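PDB 1LF6: glucoamylase from Thermoanaerobacterium thermosaccharolyticum, which hydrolyses terminal alpha-1,4-linked glucose units one after another from the non-reducing ends of glucan chains, releasing beta-D-glucose. Local coordinates for residues G604-M608 / E658-L662; V540-V544 / D673-Y679. All blocks are in the same frame, centred on the assembly; numbering follows the deposited sequence.

Contact 1: residues G604-M608 / E658-L662; sequences GERGM and EYVIL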
loop_
_atom_site.group_PDB
_atom_site.type_symbol
_atom_site.label_atom_id
_atom_site.label_comp_id
_atom_site.label_asym_id
_atom_site.label_seq_id
_atom_site.Cartn_x
_atom_site.Cartn_y
_atom_site.Cartn_z
ATOM N N GLY A 604 13.519 -6.194 -8.056
ATOM C CA GLY A 604 13.951 -6.850 -6.839
ATOM C C GLY A 604 13.988 -8.357 -7.009
ATOM O O GLY A 604 14.936 -9.013 -6.573
ATOM N N GLU A 605 12.961 -8.918 -7.645
ATOM C CA GLU A 605 12.926 -10.364 -7.851
ATOM C C GLU A 605 14.079 -10.833 -8.736
ATOM O O GLU A 605 14.624 -11.912 -8.506
ATOM C CB GLU A 605 11.579 -10.808 -8.440
ATOM C CG GLU A 605 10.436 -10.791 -7.422
ATOM C CD GLU A 605 9.221 -11.590 -7.866
ATOM O OE1 GLU A 605 8.207 -11.577 -7.142
ATOM O OE2 GLU A 605 9.275 -12.238 -8.932
ATOM N N ARG A 606 14.454 -10.033 -9.736
ATOM C CA ARG A 606 15.570 -10.404 -10.602
ATOM C C ARG A 606 16.859 -10.375 -9.789
ATOM O O ARG A 606 17.743 -11.216 -9.967
ATOM C CB ARG A 606 15.712 -9.442 -11.790
ATOM C CG ARG A 606 17.038 -9.600 -12.530
ATOM C CD ARG A 606 17.196 -10.990 -13.181
ATOM N NE ARG A 606 16.489 -11.043 -14.451
ATOM C CZ ARG A 606 17.077 -11.136 -15.638
ATOM N NH1 ARG A 606 16.335 -11.168 -16.731
ATOM N NH2 ARG A 606 18.394 -11.226 -15.741
ATOM N N GLY A 607 16.966 -9.385 -8.907
ATOM C CA GLY A 607 18.143 -9.267 -8.069
ATOM C C GLY A 607 18.280 -10.500 -7.201
ATOM O O GLY A 607 19.379 -11.011 -6.998
ATOM N N MET A 608 17.152 -10.985 -6.691
ATOM C CA MET A 608 17.163 -12.169 -5.851
ATOM C C MET A 608 17.607 -13.371 -6.670
ATOM O O MET A 608 18.332 -14.242 -6.172
ATOM C CB MET A 608 15.779 -12.405 -5.242
ATOM C CG MET A 608 15.441 -11.439 -4.126
ATOM S SD MET A 608 16.632 -11.492 -2.743
ATOM C CE MET A 608 16.159 -13.003 -1.934
ATOM N N GLU A 658 10.112 -6.869 -0.710
ATOM C CA GLU A 658 11.099 -7.412 -1.630
ATOM C C GLU A 658 12.413 -6.649 -1.472
ATOM O O GLU A 658 13.479 -7.254 -1.488
ATOM C CB GLU A 658 10.607 -7.303 -3.076
ATOM C CG GLU A 658 11.498 -8.009 -4.101
ATOM C CD GLU A 658 11.468 -9.526 -3.975
ATOM O OE1 GLU A 658 10.659 -10.049 -3.181
ATOM O OE2 GLU A 658 12.254 -10.195 -4.680
ATOM N N TYR A 659 12.344 -5.324 -1.322
ATOM C CA TYR A 659 13.567 -4.541 -1.154
ATOM C C TYR A 659 14.306 -4.961 0.112
ATOM O O TYR A 659 15.522 -5.138 0.099
ATOM C CB TYR A 659 13.287 -3.031 -1.088
ATOM C CG TYR A 659 14.530 -2.249 -0.701
ATOM C CD1 TYR A 659 14.801 -1.950 0.636
ATOM C CD2 TYR A 659 15.490 -1.912 -1.655
ATOM C CE1 TYR A 659 15.999 -1.345 1.014
ATOM C CE2 TYR A 659 16.694 -1.307 -1.285
ATOM C CZ TYR A 659 16.940 -1.031 0.050
ATOM O OH TYR A 659 18.132 -0.458 0.425
ATOM N N VAL A 660 13.569 -5.110 1.204
ATOM C CA VAL A 660 14.168 -5.521 2.472
ATOM C C VAL A 660 14.887 -6.861 2.319
ATOM O O VAL A 660 16.049 -6.996 2.700
ATOM C CB VAL A 660 13.089 -5.641 3.573
ATOM C CG1 VAL A 660 13.672 -6.286 4.829
ATOM C CG2 VAL A 660 12.554 -4.269 3.903
ATOM N N ILE A 661 14.195 -7.844 1.748
ATOM C CA ILE A 661 14.773 -9.170 1.560
ATOM C C ILE A 661 15.978 -9.154 0.620
ATOM O O ILE A 661 16.956 -9.871 0.844
ATOM C CB ILE A 661 13.692 -10.157 1.041
ATOM C CG1 ILE A 661 12.655 -10.393 2.145
ATOM C CG2 ILE A 661 14.323 -11.476 0.625
ATOM C CD1 ILE A 661 11.374 -11.053 1.674
ATOM N N LEU A 662 15.917 -8.329 -0.425
ATOM C CA LEU A 662 17.019 -8.226 -1.386
ATOM C C LEU A 662 18.226 -7.560 -0.736
ATOM O O LEU A 662 19.356 -8.030 -0.857
ATOM C CB LEU A 662 16.584 -7.403 -2.601
ATOM C CG LEU A 662 17.696 -7.055 -3.591
ATOM C CD1 LEU A 662 18.302 -8.342 -4.129
ATOM C CD2 LEU A 662 17.141 -6.193 -4.718
HETATM O O HOH W 1 8.658 -11.576 -4.354
#
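E658 reaches over the backbone of G604 and E605, its carboxylate lying against the flank of the facing helix without a direct hydrogen bond to it. With CG anti to the backbone N (chi1 -173°) and the chain folded at chi2, OE2 comes 3.2 Å from E605 CA and 3.3 Å from E605 CG. Glycine suits position 604, since a CB there would collide with E658 CG.

The polar link is indirect. A water donates to E605 OE1 and to E658 OE1, each at 2.8 Å, and so joins two carboxylates whose planes stand 56° apart. Each acid also has an arginine outside this pair, R436 at E605 OE2 and R541 at E658 OE2, which probably offsets the cost of placing like charges close together. An alanine in place of E658 would probably leave R541 without one of its buried counter-charges and the water without one of its two carboxylate acceptors.

Apolar contacts close the other end. The flexible thioether of M608, bent at chi2 and chi3, runs past L662 in the opposite direction, SD 3.8 Å from L662 CD1, while its methyl CE meets I661 CG2 at 3.5 Å. L662 uses its two branches separately: CD1 packs on G607, where a CB would be tight, and CD2 lies 3.9 Å from G604 CA.

The two segments run nearly parallel, at 23° and 9.4 Å between axes, in the (alpha/alpha) barrel of the GH15 catalytic domain. Helix 618-627 packs against R606, Y659 and L662, helix 296-306 against Y659 and V660, and helix 538-541 against E605, M608 and I661.

Contact 2: residues V540-V544 / D673-Y679; sequences VRLGV and DMPDIVY
The salt bridge between R541 and D673 is made by an arm that starts at CB and runs through CG, anti to the backbone N (chi1 -178°), before bending at chi2. CD passes 3.7 Å from D673 OD1, and the next atom, NE, donates to that same oxygen at 2.8 Å in a nearly straight bond (168°) that uses the oxygen's syn lone pair. At CZ the chain forks: NH1 donates to D673 OD2, also at 2.8 Å but more bent, while NH2 turns to E658 on helix 653-668. Arginine suits the place because this side-on grip occupies both carboxylate oxygens and leaves a nitrogen for a second acid. A water also bridges the two backbones, donating to R541 O and D673 O.

Helix 538-541 ends in a Schellman motif, with G543 at positive phi, a conformation that favours glycine; a CB would also clash with Y679 CA. M674 fits its unbranched chain into this turn, SD lying 3.6 Å from G543 CA. P675, the N-cap of helix 676-682, places its ring CG near L542 O. Further along, V544 CG2 meets V678 CG1 at 4.0 Å, and the CA-H of Y679 points to G543 O, 3.4 Å from Y679 CA.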
loop_
_atom_site.group_PDB
_atom_site.type_symbol
_atom_site.label_atom_id
_atom_site.label_comp_id
_atom_site.label_asym_id
_atom_site.label_seq_id
_atom_site.Cartn_x
_atom_site.Cartn_y
_atom_site.Cartn_z
ATOM N N VAL A 540 13.262 -20.753 -9.210
ATOM C CA VAL A 540 14.559 -20.730 -8.535
ATOM C C VAL A 540 14.444 -20.126 -7.126
ATOM O O VAL A 540 15.050 -20.619 -6.175
ATOM C CB VAL A 540 15.606 -19.939 -9.364
ATOM C CG1 VAL A 540 15.677 -20.491 -10.795
ATOM C CG2 VAL A 540 15.251 -18.475 -9.395
ATOM N N ARG A 541 13.656 -19.062 -7.001
ATOM C CA ARG A 541 13.438 -18.396 -5.722
ATOM C C ARG A 541 12.973 -19.385 -4.647
ATOM O O ARG A 541 13.398 -19.315 -3.491
ATOM C CB ARG A 541 12.387 -17.295 -5.894
ATOM C CG ARG A 541 12.092 -16.473 -4.644
ATOM C CD ARG A 541 13.339 -15.787 -4.099
ATOM N NE ARG A 541 12.990 -14.768 -3.113
ATOM C CZ ARG A 541 12.579 -13.533 -3.402
ATOM N NH1 ARG A 541 12.278 -12.691 -2.424
ATOM N NH2 ARG A 541 12.491 -13.122 -4.662
ATOM N N LEU A 542 12.102 -20.311 -5.033
ATOM C CA LEU A 542 11.570 -21.302 -4.096
ATOM C C LEU A 542 12.396 -22.584 -3.965
ATOM O O LEU A 542 12.042 -23.464 -3.183
ATOM C CB LEU A 542 10.131 -21.655 -4.484
ATOM C CG LEU A 542 9.099 -20.570 -4.160
ATOM C CD1 LEU A 542 7.855 -20.746 -5.016
ATOM C CD2 LEU A 542 8.760 -20.643 -2.673
ATOM N N GLY A 543 13.493 -22.679 -4.716
ATOM C CA GLY A 543 14.349 -23.857 -4.659
ATOM C C GLY A 543 13.828 -25.065 -5.415
ATOM O O GLY A 543 14.202 -26.211 -5.127
ATOM N N VAL A 544 12.962 -24.810 -6.390
ATOM C CA VAL A 544 12.366 -25.867 -7.197
ATOM C C VAL A 544 13.241 -26.185 -8.407
ATOM O O VAL A 544 13.315 -27.335 -8.841
ATOM C CB VAL A 544 10.939 -25.458 -7.641
ATOM C CG1 VAL A 544 10.341 -26.511 -8.560
ATOM C CG2 VAL A 544 10.059 -25.281 -6.405
ATOM N N ASP A 673 14.949 -15.888 2.009
ATOM C CA ASP A 673 13.589 -16.398 2.174
ATOM C C ASP A 673 13.283 -17.728 1.471
ATOM O O ASP A 673 12.120 -18.131 1.385
ATOM C CB ASP A 673 12.563 -15.336 1.749
ATOM C CG ASP A 673 12.642 -14.988 0.266
ATOM O OD1 ASP A 673 13.578 -15.445 -0.421
ATOM O OD2 ASP A 673 11.763 -14.241 -0.199
ATOM N N MET A 674 14.308 -18.419 0.982
ATOM C CA MET A 674 14.084 -19.700 0.312
ATOM C C MET A 674 14.022 -20.844 1.324
ATOM O O MET A 674 14.907 -20.989 2.164
ATOM C CB MET A 674 15.192 -19.977 -0.716
ATOM C CG MET A 674 15.086 -21.346 -1.396
ATOM S SD MET A 674 16.272 -21.561 -2.726
ATOM C CE MET A 674 17.833 -21.599 -1.784
ATOM N N PRO A 675 12.955 -21.653 1.274
ATOM C CA PRO A 675 12.821 -22.778 2.206
ATOM C C PRO A 675 13.881 -23.839 1.884
ATOM O O PRO A 675 13.858 -24.449 0.817
ATOM C CB PRO A 675 11.390 -23.253 1.965
ATOM C CG PRO A 675 11.163 -22.916 0.499
ATOM C CD PRO A 675 11.781 -21.546 0.386
ATOM N N ASP A 676 14.810 -24.044 2.812
ATOM C CA ASP A 676 15.914 -24.977 2.605
ATOM C C ASP A 676 15.580 -26.411 2.213
ATOM O O ASP A 676 16.282 -27.000 1.393
ATOM C CB ASP A 676 16.833 -24.999 3.835
ATOM C CG ASP A 676 16.072 -25.191 5.120
ATOM O OD1 ASP A 676 16.658 -25.708 6.094
ATOM O OD2 ASP A 676 14.883 -24.815 5.158
ATOM N N ILE A 677 14.529 -26.985 2.781
ATOM C CA ILE A 677 14.201 -28.364 2.442
ATOM C C ILE A 677 13.767 -28.514 0.994
ATOM O O ILE A 677 13.970 -29.565 0.391
ATOM C CB ILE A 677 13.121 -28.948 3.376
ATOM C CG1 ILE A 677 11.725 -28.797 2.798
ATOM C CG2 ILE A 677 13.123 -28.204 4.647
ATOM C CD1 ILE A 677 10.650 -29.353 3.720
ATOM N N VAL A 678 13.178 -27.468 0.429
ATOM C CA VAL A 678 12.756 -27.528 -0.962
ATOM C C VAL A 678 14.014 -27.482 -1.821
ATOM O O VAL A 678 14.205 -28.311 -2.713
ATOM C CB VAL A 678 11.862 -26.332 -1.340
ATOM C CG1 VAL A 678 11.483 -26.428 -2.812
ATOM C CG2 VAL A 678 10.624 -26.304 -0.457
ATOM N N TYR A 679 14.872 -26.507 -1.535
ATOM C CA TYR A 679 16.116 -26.342 -2.267
ATOM C C TYR A 679 16.962 -27.615 -2.207
ATOM O O TYR A 679 17.468 -28.087 -3.228
ATOM C CB TYR A 679 16.909 -25.166 -1.689
ATOM C CG TYR A 679 18.316 -25.051 -2.227
ATOM C CD1 TYR A 679 18.568 -24.455 -3.460
ATOM C CD2 TYR A 679 19.395 -25.582 -1.518
ATOM C CE1 TYR A 679 19.859 -24.393 -3.977
ATOM C CE2 TYR A 679 20.688 -25.527 -2.027
ATOM C CZ TYR A 679 20.913 -24.934 -3.254
ATOM O OH TYR A 679 22.187 -24.894 -3.761
HETATM O O HOH W 2 11.611 -18.424 -1.324
#

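R541 ties the two contacts together: besides gripping D673 within contact 2, it sends NH2 to OE2 of E658 in contact 1, a salt bridge of 2.9 Å. Two methyl groups of contact 1 pack against the carboxylate of D673, I661 CD1 3.7 Å from D673 OD2 and M608 CE 3.9 Å from D673 OD1. The centres lie 15 Å apart, and along the chain contact 1 is nested inside the loop that contact 2 closes, helix 653-668 leading on to helix 676-682. Contact 1 is the one nearer the catalytic centre: the E605 side chain is about 11 Å from that of E435, the probable proton acceptor. Contact 2 lies away from the annotated sites.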